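PDB 1Y1L: arsenate reductase (arsC) from Archaeoglobus fulgidus, which probably reduces arsenate to arsenite as part of arsenical resistance, using a scaffold of the low-molecular-weight tyrosine phosphatase family. Local coordinates for residues T75-E79 / S80-V84. Sequence-based numbering, arbitrary orientation.
Sequences TVCEE and SSCVV
Cys77 and Cys82 are joined SG to SG at 1.9 Å, a disulfide that closes the turn by which the chain doubles back after strand 73-77. The CA atoms of Cys77 and Cys82 stand only 4.4 Å apart, and the bridge spans them almost flat: its torsion about the S-S bond is -14°, against a usual value near 90°, although at 2.8 Å resolution the exact torsion is uncertain. The two sulfurs reach the bridge by different routes. On Cys77 the SG lies beside the backbone N, whereas on Cys82 it is roughly anti to its own N (chi1 -152°), and each sulfur is thereby directed to the other across the turn.

Around this link the neighbours meet by van der Waals contact. The methyl CG2 of Thr75, two residues before Cys77, lies 3.7 Å from Cys82 SG and also meets CG1 of Val83 at 3.9 Å, with the carbonyl O of Val83 close by. On the turn side, the OG of Ser81 lies alongside CB and CG of Glu78, a van der Waals approach, while the bent glutamate chain carries its carboxylate away to a salt bridge with Arg12.

Further out, backbone hydrogen bonds to Thr92 and Trp94 hold Thr75 in the parallel sheet, and Cys77 is likewise bonded to Ile96. The side chains of both cysteines rest on Arg93, and Val34 of a second subunit packs on Glu78 and Ser81. A bound cadmium ion lies about 5 Å from the side chain of Cys82, too far for ligation. With one cysteine at the end of a central strand and the other in the loop after it, the disulfide marks the oxidised form of the enzyme and is probably part of the thiol relay of arsenate reductases built on the low-molecular-weight phosphatase fold.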
# COMPACT_ATOMS: atom_id res chain seq x y z
N THR A 75 11.53 6.65 0.16
CA THR A 75 11.72 5.47 1.00
C THR A 75 12.74 4.50 0.41
O THR A 75 12.59 4.02 -0.72
CB THR A 75 10.38 4.72 1.24
OG1 THR A 75 9.56 5.48 2.14
CG2 THR A 75 10.61 3.35 1.84
N VAL A 76 13.82 4.25 1.15
CA VAL A 76 14.85 3.33 0.69
C VAL A 76 14.44 1.92 1.11
O VAL A 76 14.63 1.52 2.27
CB VAL A 76 16.24 3.68 1.27
CG1 VAL A 76 17.25 2.63 0.89
CG2 VAL A 76 16.71 5.01 0.73
N CYS A 77 13.81 1.21 0.17
CA CYS A 77 13.32 -0.15 0.39
C CYS A 77 14.37 -1.25 0.16
O CYS A 77 15.42 -1.03 -0.45
CB CYS A 77 12.15 -0.44 -0.58
SG CYS A 77 11.18 1.07 -0.88
N GLU A 78 14.06 -2.44 0.68
CA GLU A 78 14.91 -3.62 0.57
C GLU A 78 14.67 -4.31 -0.78
O GLU A 78 13.99 -3.76 -1.65
CB GLU A 78 14.58 -4.59 1.70
CG GLU A 78 14.65 -4.00 3.10
CD GLU A 78 16.02 -4.13 3.73
OE1 GLU A 78 16.86 -3.22 3.54
OE2 GLU A 78 16.27 -5.15 4.42
N GLU A 79 15.20 -5.52 -0.94
CA GLU A 79 15.01 -6.27 -2.19
C GLU A 79 13.53 -6.55 -2.49
O GLU A 79 13.13 -6.63 -3.66
CB GLU A 79 15.78 -7.60 -2.16
CG GLU A 79 15.77 -8.34 -3.51
CD GLU A 79 16.23 -9.80 -3.42
OE1 GLU A 79 15.42 -10.69 -3.77
OE2 GLU A 79 17.39 -10.05 -3.00
N SER A 80 12.73 -6.68 -1.44
CA SER A 80 11.31 -6.96 -1.60
C SER A 80 10.50 -6.66 -0.35
O SER A 80 9.71 -7.49 0.11
CB SER A 80 11.11 -8.42 -2.03
OG SER A 80 11.80 -9.33 -1.19
N SER A 81 10.66 -5.45 0.18
CA SER A 81 9.92 -5.08 1.37
C SER A 81 9.94 -3.59 1.63
O SER A 81 10.57 -3.10 2.58
CB SER A 81 10.41 -5.86 2.59
OG SER A 81 11.82 -5.88 2.64
N CYS A 82 9.25 -2.85 0.76
CA CYS A 82 9.15 -1.41 0.88
C CYS A 82 8.14 -1.06 1.96
O CYS A 82 6.96 -1.40 1.86
CB CYS A 82 8.69 -0.80 -0.45
SG CYS A 82 9.33 0.90 -0.59
N VAL A 83 8.63 -0.43 3.02
CA VAL A 83 7.79 -0.02 4.13
C VAL A 83 6.92 1.19 3.70
O VAL A 83 7.36 2.03 2.92
CB VAL A 83 8.65 0.32 5.38
CG1 VAL A 83 9.69 1.37 5.04
CG2 VAL A 83 7.78 0.75 6.53
N VAL A 84 5.67 1.20 4.14
CA VAL A 84 4.76 2.29 3.81
C VAL A 84 4.61 3.16 5.05
O VAL A 84 4.66 2.67 6.18
CB VAL A 84 3.36 1.77 3.38
CG1 VAL A 84 2.57 1.24 4.58
CG2 VAL A 84 2.59 2.87 2.66